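Local coordinates for protein gamma-glutamyl phosphate reductase (Thermotoga maritima, PDB 1O20) that probably catalyses the NADPH-dependent reduction of L-glutamyl 5-phosphate to the corresponding semialdehyde, a step in the biosynthesis of proline, at residues A[165-170]-A[189-194]; A[135-140]-A[160-165]; A[62-67]-A[79-84]. All coordinates share one frame; numbering follows the deposited sequence.

Interaction 1 of 3, residues A[165-170]-A[189-194]; sequences SNKAIV and FIENTD
Within a beta-alpha-beta unit of the four-stranded parallel sheet, Val170, Asn166 and Lys167 of helix 163-177 meet Phe189, the last residue of edge strand 187-189. CG of Phe189 lies anti to its own backbone N (chi1 170°), which sends the ring back along the helix from Val170 toward Asn166. At the root of the ring, Val170 places both methyls against Phe189 CB, CG2 at 3.7 Å. At the far rim, Asn166 CB comes within 3.4 Å of Phe189 CZ, approaching obliquely; its amide is turned to another task, OD1 being hydrogen-bonded to Thr140 OG1. The Lys167 side chain runs at about a right angle to that of Phe189, its CG 3.9 Å from Phe189 CE2. Beyond CG its chain bends at chi3 (-134°) and passes the carboxylate of Glu191, Lys167 CE lying 3.9 Å from Glu191 OE1. The opposite charges probably attract, but at 4.2 Å between Lys167 NZ and Glu191 OE1 they stop short of a salt bridge. An alanine in place of Lys167 would remove the methylenes beside Phe189 and is likely to leave that rim of the ring less covered and the Glu191 carboxylate without its nearby positive charge. Past this point the chain departs from the helix through an Asx turn, in which Asn192 OD1 accepts from Asp194 N at 3.0 Å, in the carbonyl plane. An aromatic ring buried between the edge strand and its connecting helix is typical packing of a beta-alpha-beta crossover in the Rossmann-like domain of the aldehyde dehydrogenase family.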
ATOM      1  N   SER A 165     -11.835 -19.052  -4.737  1.00 13.66           N
ATOM      2  CA  SER A 165     -12.041 -17.808  -5.461  1.00 13.61           C
ATOM      3  C   SER A 165     -10.795 -17.493  -6.285  1.00 14.08           C
ATOM      4  O   SER A 165     -10.874 -17.169  -7.483  1.00 13.71           O
ATOM      5  CB  SER A 165     -12.329 -16.667  -4.489  1.00 13.53           C
ATOM      6  OG  SER A 165     -13.552 -16.885  -3.788  1.00 14.15           O
ATOM      7  N   ASN A 166      -9.635 -17.593  -5.646  1.00 14.27           N
ATOM      8  CA  ASN A 166      -8.403 -17.218  -6.297  1.00 14.65           C
ATOM      9  C   ASN A 166      -8.027 -18.161  -7.418  1.00 14.45           C
ATOM     10  O   ASN A 166      -7.503 -17.714  -8.448  1.00 15.61           O
ATOM     11  CB  ASN A 166      -7.268 -17.064  -5.297  1.00 14.59           C
ATOM     12  CG  ASN A 166      -7.431 -15.831  -4.409  1.00 15.73           C
ATOM     13  OD1 ASN A 166      -8.088 -14.855  -4.790  1.00 16.72           O
ATOM     14  ND2 ASN A 166      -6.824 -15.870  -3.239  1.00 11.43           N
ATOM     15  N   LYS A 167      -8.328 -19.431  -7.264  1.00 14.51           N
ATOM     16  CA  LYS A 167      -8.108 -20.356  -8.364  1.00 15.51           C
ATOM     17  C   LYS A 167      -8.900 -19.962  -9.585  1.00 14.34           C
ATOM     18  O   LYS A 167      -8.367 -19.973 -10.674  1.00 12.87           O
ATOM     19  CB  LYS A 167      -8.535 -21.765  -8.017  1.00 15.90           C
ATOM     20  CG  LYS A 167      -7.518 -22.574  -7.285  1.00 20.17           C
ATOM     21  CD  LYS A 167      -7.978 -24.032  -7.220  1.00 23.57           C
ATOM     22  CE  LYS A 167      -7.824 -24.620  -5.849  1.00 26.56           C
ATOM     23  NZ  LYS A 167      -8.466 -25.970  -5.794  1.00 27.55           N
ATOM     24  N   ALA A 168     -10.197 -19.712  -9.392  1.00 13.29           N
ATOM     25  CA  ALA A 168     -11.067 -19.371 -10.479  1.00 13.30           C
ATOM     26  C   ALA A 168     -10.641 -18.063 -11.154  1.00 13.39           C
ATOM     27  O   ALA A 168     -10.692 -17.957 -12.383  1.00 15.43           O
ATOM     28  CB  ALA A 168     -12.523 -19.273  -9.979  1.00 13.91           C
ATOM     29  N   ILE A 169     -10.239 -17.064 -10.372  1.00 12.78           N
ATOM     30  CA  ILE A 169      -9.792 -15.792 -10.914  1.00 12.40           C
ATOM     31  C   ILE A 169      -8.491 -16.038 -11.716  1.00 13.06           C
ATOM     32  O   ILE A 169      -8.342 -15.578 -12.886  1.00 12.60           O
ATOM     33  CB  ILE A 169      -9.583 -14.745  -9.798  1.00 12.39           C
ATOM     34  CG1 ILE A 169     -10.926 -14.246  -9.244  1.00 13.29           C
ATOM     35  CG2 ILE A 169      -8.824 -13.586 -10.337  1.00 15.13           C
ATOM     36  CD1 ILE A 169     -10.858 -13.611  -7.897  1.00 13.19           C
ATOM     37  N   VAL A 170      -7.563 -16.773 -11.113  1.00 12.63           N
ATOM     38  CA  VAL A 170      -6.274 -17.029 -11.782  1.00 12.82           C
ATOM     39  C   VAL A 170      -6.497 -17.811 -13.073  1.00 13.17           C
ATOM     40  O   VAL A 170      -5.812 -17.572 -14.072  1.00 14.22           O
ATOM     41  CB  VAL A 170      -5.259 -17.743 -10.863  1.00 12.76           C
ATOM     42  CG1 VAL A 170      -4.041 -18.286 -11.675  1.00 13.09           C
ATOM     43  CG2 VAL A 170      -4.755 -16.777  -9.799  1.00  8.76           C
ATOM     44  N   PHE A 189       0.175 -19.344  -9.403  1.00 13.91           N
ATOM     45  CA  PHE A 189      -0.599 -19.239  -8.173  1.00 13.95           C
ATOM     46  C   PHE A 189      -0.388 -20.484  -7.318  1.00 14.32           C
ATOM     47  O   PHE A 189      -0.605 -21.610  -7.763  1.00 15.16           O
ATOM     48  CB  PHE A 189      -2.079 -19.021  -8.490  1.00 14.39           C
ATOM     49  CG  PHE A 189      -2.985 -19.131  -7.287  1.00 13.80           C
ATOM     50  CD1 PHE A 189      -3.064 -18.111  -6.385  1.00 12.35           C
ATOM     51  CD2 PHE A 189      -3.754 -20.267  -7.078  1.00 15.64           C
ATOM     52  CE1 PHE A 189      -3.915 -18.201  -5.283  1.00 15.76           C
ATOM     53  CE2 PHE A 189      -4.601 -20.370  -5.977  1.00 14.49           C
ATOM     54  CZ  PHE A 189      -4.684 -19.334  -5.089  1.00 14.32           C
ATOM     55  N   ILE A 190       0.080 -20.272  -6.102  1.00 15.29           N
ATOM     56  CA  ILE A 190       0.403 -21.369  -5.186  1.00 17.01           C
ATOM     57  C   ILE A 190      -0.923 -21.844  -4.541  1.00 17.64           C
ATOM     58  O   ILE A 190      -1.554 -21.073  -3.842  1.00 17.69           O
ATOM     59  CB  ILE A 190       1.363 -20.874  -4.068  1.00 16.82           C
ATOM     60  CG1 ILE A 190       2.699 -20.382  -4.621  1.00 19.01           C
ATOM     61  CG2 ILE A 190       1.568 -21.935  -3.008  1.00 19.13           C
ATOM     62  CD1 ILE A 190       3.409 -21.336  -5.501  1.00 20.53           C
ATOM     63  N   GLU A 191      -1.315 -23.088  -4.792  1.00 18.18           N
ATOM     64  CA  GLU A 191      -2.531 -23.679  -4.233  1.00 19.94           C
ATOM     65  C   GLU A 191      -2.338 -24.305  -2.851  1.00 20.87           C
ATOM     66  O   GLU A 191      -3.291 -24.446  -2.099  1.00 19.47           O
ATOM     67  CB  GLU A 191      -3.087 -24.748  -5.177  1.00 20.03           C
ATOM     68  CG  GLU A 191      -3.333 -24.202  -6.587  1.00 22.24           C
ATOM     69  CD  GLU A 191      -4.148 -25.130  -7.483  1.00 22.56           C
ATOM     70  OE1 GLU A 191      -4.503 -26.214  -7.038  1.00 24.26           O
ATOM     71  OE2 GLU A 191      -4.396 -24.772  -8.651  1.00 25.47           O
ATOM     72  N   ASN A 192      -1.107 -24.693  -2.531  1.00 22.10           N
ATOM     73  CA  ASN A 192      -0.774 -25.160  -1.187  1.00 23.32           C
ATOM     74  C   ASN A 192      -0.794 -23.962  -0.241  1.00 24.42           C
ATOM     75  O   ASN A 192       0.032 -23.063  -0.290  1.00 25.24           O
ATOM     76  CB  ASN A 192       0.591 -25.868  -1.243  1.00 22.94           C
ATOM     77  CG  ASN A 192       1.014 -26.490   0.068  1.00 23.29           C
ATOM     78  OD1 ASN A 192       0.706 -25.989   1.129  1.00 20.71           O
ATOM     79  ND2 ASN A 192       1.766 -27.591  -0.013  1.00 25.44           N
ATOM     80  N   THR A 193      -1.762 -23.967   0.647  1.00 27.19           N
ATOM     81  CA  THR A 193      -1.944 -22.871   1.605  1.00 29.03           C
ATOM     82  C   THR A 193      -0.859 -22.783   2.678  1.00 28.80           C
ATOM     83  O   THR A 193      -0.624 -21.705   3.236  1.00 28.74           O
ATOM     84  CB  THR A 193      -3.295 -23.015   2.363  1.00 29.28           C
ATOM     85  OG1 THR A 193      -3.067 -22.782   3.754  1.00 32.61           O
ATOM     86  CG2 THR A 193      -3.875 -24.486   2.360  1.00 31.55           C
ATOM     87  N   ASP A 194      -0.280 -23.939   3.026  1.00 28.33           N
ATOM     88  CA  ASP A 194       0.632 -24.056   4.175  1.00 27.19           C
ATOM     89  C   ASP A 194       1.624 -22.912   4.250  1.00 26.07           C
ATOM     90  O   ASP A 194       2.252 -22.577   3.264  1.00 26.54           O
ATOM     91  CB  ASP A 194       1.371 -25.406   4.170  1.00 27.10           C
ATOM     92  CG  ASP A 194       1.834 -25.822   5.567  1.00 26.90           C
ATOM     93  OD1 ASP A 194       2.883 -25.322   6.025  1.00 24.50           O
ATOM     94  OD2 ASP A 194       1.184 -26.618   6.281  1.00 25.96           O
TER

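Interaction 2 of 3, residues A[135-140]-A[160-165]; sequences SRPNVT and SDALNS
Ser135 and Ala162 bring two loops together, their CA atoms 5.1 Å apart. The closest touch is between backbone and side chain: Ser135 O rests 3.4 Å from Ala162 CB, a van der Waals approach of a carbonyl to a methyl. Nearby, Ser135 CB lies 4.3 Å from Asp161 CB. Two residues on, the ring of Pro137 leans toward the first turn of helix 163-177. Its CG lies 4.1 Å from Ser165 CB, with CB of the same ring equally near, while Ala162 CB is a more distant neighbour, 4.4 Å from Pro137 CG. Ser165 thus offers its methylene to the proline, and with OG anti to its carbonyl carbon (chi1 -64°) the hydroxyl is carried to a different set of partners, Asp63 and Asn60 of helix 53-69. Asp161 is likewise tied outward, by a salt bridge to Arg70, while Ala162, at the N-cap of helix 163-177, has only a methyl there, which also touches Leu80. Pro137 reaches further along the same helix, to Asn166 and Ile169. The two loops follow the adjacent parallel strands 129-132 and 154-157, so the contact joins neighbouring strand-to-helix turns where helices 138-149 and 163-177 set out, with helices 53-69 and 74-80 packed close by.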
ATOM      1  N   SER A 135      -6.969 -12.918   2.399  1.00 29.26           N
ATOM      2  CA  SER A 135      -8.267 -13.358   1.961  1.00 30.01           C
ATOM      3  C   SER A 135      -9.021 -12.477   0.930  1.00 29.23           C
ATOM      4  O   SER A 135     -10.083 -12.902   0.473  1.00 30.28           O
ATOM      5  CB  SER A 135      -9.171 -13.451   3.195  1.00 31.30           C
ATOM      6  OG  SER A 135      -9.865 -12.202   3.400  1.00 34.37           O
ATOM      7  N   ARG A 136      -8.583 -11.262   0.610  1.00 27.75           N
ATOM      8  CA  ARG A 136      -9.376 -10.416  -0.322  1.00 26.22           C
ATOM      9  C   ARG A 136      -9.081 -10.824  -1.768  1.00 24.26           C
ATOM     10  O   ARG A 136      -7.987 -10.539  -2.262  1.00 23.45           O
ATOM     11  CB  ARG A 136      -9.091  -8.916  -0.175  1.00 27.32           C
ATOM     12  CG  ARG A 136      -8.781  -8.358   1.217  1.00 29.67           C
ATOM     13  CD  ARG A 136      -8.570  -6.827   1.308  0.65 32.80           C
ATOM     14  NE  ARG A 136      -8.551  -6.375   2.709  0.65 33.16           N
ATOM     15  CZ  ARG A 136      -9.509  -5.679   3.319  0.65 33.89           C
ATOM     16  NH1 ARG A 136     -10.623  -5.326   2.681  0.65 35.43           N
ATOM     17  NH2 ARG A 136      -9.356  -5.334   4.594  0.65 33.80           N
ATOM     18  N   PRO A 137     -10.007 -11.494  -2.454  1.00 21.72           N
ATOM     19  CA  PRO A 137      -9.698 -12.001  -3.791  1.00 21.70           C
ATOM     20  C   PRO A 137      -9.404 -10.924  -4.843  1.00 20.96           C
ATOM     21  O   PRO A 137      -8.689 -11.219  -5.781  1.00 20.14           O
ATOM     22  CB  PRO A 137     -10.945 -12.827  -4.174  1.00 21.12           C
ATOM     23  CG  PRO A 137     -11.706 -12.979  -2.895  1.00 22.05           C
ATOM     24  CD  PRO A 137     -11.380 -11.819  -2.068  1.00 21.93           C
ATOM     25  N   ASN A 138      -9.951  -9.720  -4.712  1.00 20.95           N
ATOM     26  CA  ASN A 138      -9.613  -8.618  -5.639  1.00 21.23           C
ATOM     27  C   ASN A 138      -8.112  -8.345  -5.741  1.00 20.10           C
ATOM     28  O   ASN A 138      -7.637  -7.897  -6.784  1.00 19.23           O
ATOM     29  CB  ASN A 138     -10.303  -7.312  -5.253  1.00 22.20           C
ATOM     30  CG  ASN A 138      -9.962  -6.877  -3.827  1.00 27.05           C
ATOM     31  OD1 ASN A 138     -10.267  -7.598  -2.865  1.00 33.84           O
ATOM     32  ND2 ASN A 138      -9.313  -5.709  -3.682  1.00 32.87           N
ATOM     33  N   VAL A 139      -7.387  -8.625  -4.663  1.00 19.04           N
ATOM     34  CA  VAL A 139      -5.960  -8.380  -4.593  1.00 19.46           C
ATOM     35  C   VAL A 139      -5.283  -9.176  -5.672  1.00 18.48           C
ATOM     36  O   VAL A 139      -4.312  -8.722  -6.253  1.00 18.19           O
ATOM     37  CB  VAL A 139      -5.416  -8.743  -3.199  1.00 19.98           C
ATOM     38  CG1 VAL A 139      -3.890  -8.839  -3.177  1.00 21.67           C
ATOM     39  CG2 VAL A 139      -5.935  -7.711  -2.151  1.00 21.88           C
ATOM     40  N   THR A 140      -5.843 -10.344  -5.964  1.00 17.89           N
ATOM     41  CA  THR A 140      -5.362 -11.213  -7.023  1.00 16.78           C
ATOM     42  C   THR A 140      -5.257 -10.500  -8.374  1.00 16.84           C
ATOM     43  O   THR A 140      -4.249 -10.590  -9.054  1.00 16.01           O
ATOM     44  CB  THR A 140      -6.299 -12.432  -7.112  1.00 17.54           C
ATOM     45  OG1 THR A 140      -6.268 -13.135  -5.854  1.00 17.39           O
ATOM     46  CG2 THR A 140      -5.845 -13.446  -8.160  1.00 16.48           C
ATOM     47  N   SER A 160      -5.824 -19.311   2.624  1.00 22.21           N
ATOM     48  CA  SER A 160      -6.544 -20.540   2.452  1.00 22.90           C
ATOM     49  C   SER A 160      -8.067 -20.249   2.418  1.00 21.94           C
ATOM     50  O   SER A 160      -8.837 -21.001   1.827  1.00 22.25           O
ATOM     51  CB  SER A 160      -6.138 -21.534   3.556  1.00 23.08           C
ATOM     52  OG  SER A 160      -6.834 -21.287   4.768  1.00 25.66           O
ATOM     53  N   ASP A 161      -8.489 -19.139   3.004  1.00 21.36           N
ATOM     54  CA  ASP A 161      -9.929 -18.784   3.005  1.00 22.10           C
ATOM     55  C   ASP A 161     -10.507 -18.466   1.600  1.00 20.84           C
ATOM     56  O   ASP A 161     -11.649 -18.784   1.334  1.00 20.38           O
ATOM     57  CB  ASP A 161     -10.163 -17.610   3.949  1.00 22.49           C
ATOM     58  CG  ASP A 161     -10.008 -18.003   5.410  1.00 27.98           C
ATOM     59  OD1 ASP A 161      -9.817 -19.231   5.726  1.00 32.14           O
ATOM     60  OD2 ASP A 161     -10.082 -17.147   6.323  1.00 34.73           O
ATOM     61  N   ALA A 162      -9.663 -17.899   0.725  1.00 19.19           N
ATOM     62  CA  ALA A 162     -10.009 -17.392  -0.596  1.00 17.97           C
ATOM     63  C   ALA A 162      -9.537 -18.317  -1.704  1.00 17.75           C
ATOM     64  O   ALA A 162      -9.604 -17.964  -2.873  1.00 17.11           O
ATOM     65  CB  ALA A 162      -9.360 -15.998  -0.814  1.00 17.71           C
ATOM     66  N   LEU A 163      -9.064 -19.505  -1.337  1.00 17.52           N
ATOM     67  CA  LEU A 163      -8.432 -20.421  -2.272  1.00 16.44           C
ATOM     68  C   LEU A 163      -9.287 -20.767  -3.482  1.00 15.41           C
ATOM     69  O   LEU A 163      -8.795 -20.784  -4.599  1.00 13.59           O
ATOM     70  CB  LEU A 163      -8.038 -21.714  -1.562  1.00 16.79           C
ATOM     71  CG  LEU A 163      -7.396 -22.764  -2.470  1.00 18.33           C
ATOM     72  CD1 LEU A 163      -6.090 -22.227  -3.049  1.00 18.48           C
ATOM     73  CD2 LEU A 163      -7.170 -24.036  -1.683  1.00 21.73           C
ATOM     74  N   ASN A 164     -10.556 -21.084  -3.282  1.00 14.58           N
ATOM     75  CA  ASN A 164     -11.382 -21.422  -4.444  1.00 14.31           C
ATOM     76  C   ASN A 164     -11.582 -20.202  -5.351  1.00 14.12           C
ATOM     77  O   ASN A 164     -11.476 -20.311  -6.572  1.00 12.61           O
ATOM     78  CB  ASN A 164     -12.726 -22.004  -4.022  1.00 15.54           C
ATOM     79  CG  ASN A 164     -12.575 -23.265  -3.162  1.00 16.65           C
ATOM     80  OD1 ASN A 164     -12.417 -24.330  -3.677  1.00 16.64           O
ATOM     81  ND2 ASN A 164     -12.581 -23.099  -1.844  1.00 21.22           N
ATOM     82  N   SER A 165     -11.835 -19.052  -4.737  1.00 13.66           N
ATOM     83  CA  SER A 165     -12.041 -17.808  -5.461  1.00 13.61           C
ATOM     84  C   SER A 165     -10.795 -17.493  -6.285  1.00 14.08           C
ATOM     85  O   SER A 165     -10.874 -17.169  -7.483  1.00 13.71           O
ATOM     86  CB  SER A 165     -12.329 -16.667  -4.489  1.00 13.53           C
ATOM     87  OG  SER A 165     -13.552 -16.885  -3.788  1.00 14.15           O
TER

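Interaction 3 of 3, residues A[62-67]-A[79-84]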
ATOM      1  N   ILE A  62     -18.386 -21.166  -2.260  1.00 16.31           N
ATOM      2  CA  ILE A  62     -17.783 -22.198  -1.426  1.00 16.93           C
ATOM      3  C   ILE A  62     -16.925 -21.596  -0.328  1.00 16.89           C
ATOM      4  O   ILE A  62     -17.094 -21.948   0.822  1.00 16.48           O
ATOM      5  CB  ILE A  62     -16.988 -23.205  -2.262  1.00 17.55           C
ATOM      6  CG1 ILE A  62     -17.959 -24.030  -3.131  1.00 18.69           C
ATOM      7  CG2 ILE A  62     -16.135 -24.097  -1.356  1.00 18.18           C
ATOM      8  CD1 ILE A  62     -17.240 -24.804  -4.234  1.00 21.06           C
ATOM      9  N   ASP A  63     -16.036 -20.662  -0.669  1.00 16.37           N
ATOM     10  CA  ASP A  63     -15.215 -19.990   0.329  1.00 16.92           C
ATOM     11  C   ASP A  63     -16.069 -19.326   1.444  1.00 17.37           C
ATOM     12  O   ASP A  63     -15.772 -19.435   2.662  1.00 16.74           O
ATOM     13  CB  ASP A  63     -14.350 -18.922  -0.330  1.00 16.41           C
ATOM     14  CG  ASP A  63     -13.251 -19.492  -1.213  1.00 18.10           C
ATOM     15  OD1 ASP A  63     -12.887 -20.685  -1.078  1.00 17.77           O
ATOM     16  OD2 ASP A  63     -12.697 -18.790  -2.103  1.00 16.21           O
ATOM     17  N   VAL A  64     -17.108 -18.613   1.022  1.00 17.72           N
ATOM     18  CA  VAL A  64     -17.995 -17.898   1.940  1.00 18.28           C
ATOM     19  C   VAL A  64     -18.750 -18.870   2.858  1.00 18.90           C
ATOM     20  O   VAL A  64     -18.833 -18.624   4.058  1.00 19.17           O
ATOM     21  CB  VAL A  64     -18.998 -16.973   1.175  1.00 18.31           C
ATOM     22  CG1 VAL A  64     -20.158 -16.540   2.070  1.00 17.99           C
ATOM     23  CG2 VAL A  64     -18.245 -15.727   0.625  1.00 19.91           C
ATOM     24  N   GLU A  65     -19.264 -19.968   2.322  1.00 19.31           N
ATOM     25  CA  GLU A  65     -20.052 -20.919   3.150  1.00 20.01           C
ATOM     26  C   GLU A  65     -19.094 -21.617   4.113  1.00 20.47           C
ATOM     27  O   GLU A  65     -19.464 -21.887   5.228  1.00 19.39           O
ATOM     28  CB  GLU A  65     -20.835 -21.951   2.317  1.00 19.63           C
ATOM     29  N   LYS A  66     -17.841 -21.839   3.689  1.00 20.64           N
ATOM     30  CA  LYS A  66     -16.846 -22.456   4.561  1.00 21.30           C
ATOM     31  C   LYS A  66     -16.493 -21.508   5.702  1.00 20.47           C
ATOM     32  O   LYS A  66     -16.369 -21.939   6.828  1.00 21.06           O
ATOM     33  CB  LYS A  66     -15.574 -22.877   3.793  1.00 22.18           C
ATOM     34  CG  LYS A  66     -15.580 -24.313   3.257  1.00 26.30           C
ATOM     35  CD  LYS A  66     -14.213 -24.655   2.574  1.00 31.27           C
ATOM     36  CE  LYS A  66     -13.803 -26.134   2.720  1.00 34.59           C
ATOM     37  NZ  LYS A  66     -12.293 -26.353   2.604  1.00 37.04           N
ATOM     38  N   ALA A  67     -16.350 -20.220   5.435  1.00 19.92           N
ATOM     39  CA  ALA A  67     -16.028 -19.266   6.500  1.00 20.21           C
ATOM     40  C   ALA A  67     -17.184 -19.127   7.531  1.00 21.25           C
ATOM     41  O   ALA A  67     -16.949 -18.969   8.746  1.00 20.78           O
ATOM     42  CB  ALA A  67     -15.719 -17.925   5.907  1.00 19.94           C
ATOM     43  N   ARG A  79     -14.826  -9.225   3.648  1.00 21.66           N
ATOM     44  CA  ARG A  79     -13.545  -9.025   2.961  1.00 21.92           C
ATOM     45  C   ARG A  79     -13.318 -10.063   1.894  1.00 20.10           C
ATOM     46  O   ARG A  79     -12.640  -9.825   0.935  1.00 20.76           O
ATOM     47  CB  ARG A  79     -12.376  -9.122   3.930  1.00 22.63           C
ATOM     48  CG  ARG A  79     -12.321  -7.984   4.942  1.00 29.25           C
ATOM     49  CD  ARG A  79     -11.080  -8.090   5.866  1.00 36.28           C
ATOM     50  NE  ARG A  79     -10.987  -6.974   6.815  1.00 41.31           N
ATOM     51  CZ  ARG A  79     -10.000  -6.833   7.708  1.00 45.66           C
ATOM     52  NH1 ARG A  79      -9.024  -7.751   7.789  1.00 45.92           N
ATOM     53  NH2 ARG A  79      -9.989  -5.770   8.516  1.00 47.08           N
ATOM     54  N   LEU A  80     -13.842 -11.242   2.126  1.00 18.59           N
ATOM     55  CA  LEU A  80     -13.622 -12.395   1.282  1.00 17.82           C
ATOM     56  C   LEU A  80     -14.686 -12.506   0.177  1.00 16.41           C
ATOM     57  O   LEU A  80     -14.430 -13.019  -0.933  1.00 14.77           O
ATOM     58  CB  LEU A  80     -13.603 -13.624   2.191  1.00 18.20           C
ATOM     59  CG  LEU A  80     -14.010 -14.919   1.577  1.00 20.22           C
ATOM     60  CD1 LEU A  80     -12.894 -15.293   0.579  1.00 22.23           C
ATOM     61  CD2 LEU A  80     -14.139 -15.932   2.668  1.00 21.10           C
ATOM     62  N   ALA A  81     -15.849 -11.915   0.441  1.00 15.23           N
ATOM     63  CA  ALA A  81     -17.027 -12.128  -0.392  1.00 14.68           C
ATOM     64  C   ALA A  81     -16.941 -11.394  -1.731  1.00 14.68           C
ATOM     65  O   ALA A  81     -16.418 -10.259  -1.813  1.00 15.71           O
ATOM     66  CB  ALA A  81     -18.311 -11.702   0.396  1.00 15.03           C
ATOM     67  N   LEU A  82     -17.400 -12.062  -2.789  1.00 14.14           N
ATOM     68  CA  LEU A  82     -17.519 -11.449  -4.106  1.00 14.04           C
ATOM     69  C   LEU A  82     -18.965 -11.421  -4.582  1.00 13.84           C
ATOM     70  O   LEU A  82     -19.805 -12.185  -4.132  1.00 13.92           O
ATOM     71  CB  LEU A  82     -16.688 -12.186  -5.148  1.00 14.02           C
ATOM     72  CG  LEU A  82     -15.190 -12.155  -4.907  1.00 13.21           C
ATOM     73  CD1 LEU A  82     -14.413 -13.129  -5.868  1.00 11.35           C
ATOM     74  CD2 LEU A  82     -14.708 -10.756  -5.012  1.00 13.65           C
ATOM     75  N   ASN A  83     -19.234 -10.507  -5.496  1.00 13.40           N
ATOM     76  CA  ASN A  83     -20.511 -10.449  -6.206  1.00 13.80           C
ATOM     77  C   ASN A  83     -20.233  -9.708  -7.523  1.00 13.86           C
ATOM     78  O   ASN A  83     -19.083  -9.336  -7.758  1.00 13.76           O
ATOM     79  CB  ASN A  83     -21.515  -9.721  -5.313  1.00 12.56           C
ATOM     80  CG  ASN A  83     -20.968  -8.395  -4.815  1.00 15.56           C
ATOM     81  OD1 ASN A  83     -20.523  -7.587  -5.608  1.00 16.92           O
ATOM     82  ND2 ASN A  83     -20.948  -8.191  -3.519  1.00 15.40           N
ATOM     83  N   ASP A  84     -21.248  -9.448  -8.343  1.00 13.92           N
ATOM     84  CA  ASP A  84     -21.075  -8.781  -9.664  1.00 14.48           C
ATOM     85  C   ASP A  84     -20.408  -7.419  -9.603  1.00 15.68           C
ATOM     86  O   ASP A  84     -19.545  -7.126 -10.409  1.00 14.63           O
ATOM     87  CB  ASP A  84     -22.420  -8.602 -10.380  1.00 15.03           C
ATOM     88  CG  ASP A  84     -22.888  -9.824 -11.041  1.00 15.69           C
ATOM     89  OD1 ASP A  84     -22.053 -10.607 -11.560  1.00 14.61           O
ATOM     90  OD2 ASP A  84     -24.097 -10.090 -11.124  1.00 20.94           O
TER
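Leu80 is the tight part of this contact, a buried side chain laid against one turn of helix 53-69. With CG anti to its backbone N (chi1 153°), its branched end reaches the helix and its two methyls divide the work. Leu80 CD1 meets Asp63 CB at 4.0 Å; Leu80 CD2 lies 3.9 Å from Asp63 O and also touches Ala67 CB at 4.1 Å. Asp63 and Ala67 stand four residues apart, so the leucine covers the step from one turn to the next, including the carbonyl that accepts the backbone bond from Ala67 N. Of the Asp63 side chain, the methylene is what meets Leu80. Its carboxylate, CG being anti to the carbonyl carbon (chi1 -69°), goes to the start of helix 163-177, where, besides Ser165, it takes a hydrogen bond at OD1 from Asn164 ND2; that helix start would probably help to stabilise the negative charge. The other side of the contact is smaller and partly exposed to solvent. There Val64 CG2 lies 3.9 Å from Ala81 CA, with Ala81 CB scarcely farther, while Leu80 CG is a more distant neighbour of the same methyl at 4.4 Å. Asn60 of helix 53-69 supplies the polar fixing, bonded to Leu80 O and Leu82 N. Asn83 then N-caps helix 84-99, its OD1 accepting from Arg86 N. Together these make a helix-loop-helix packing, the end of helix 74-80 and its exit loop folded back on helix 53-69.

Interactions 1 and 2 both use helix 163-177 and share Ser165: interaction 1 packs the helix on edge strand 187-189, and interaction 2 sets its start against the loop before helix 138-149. Interaction 3 lies among the preceding helices and reaches the same helix through the Asp63 carboxylate. All three bury most of their touching residues, yet their chemistry differs. Interaction 1 centres on an aromatic ring and runs out to a charged, solvent-facing rim; interaction 2 is light packing of small side chains and one carbonyl; interaction 3 is largely aliphatic, with its polar bonds going to third parties.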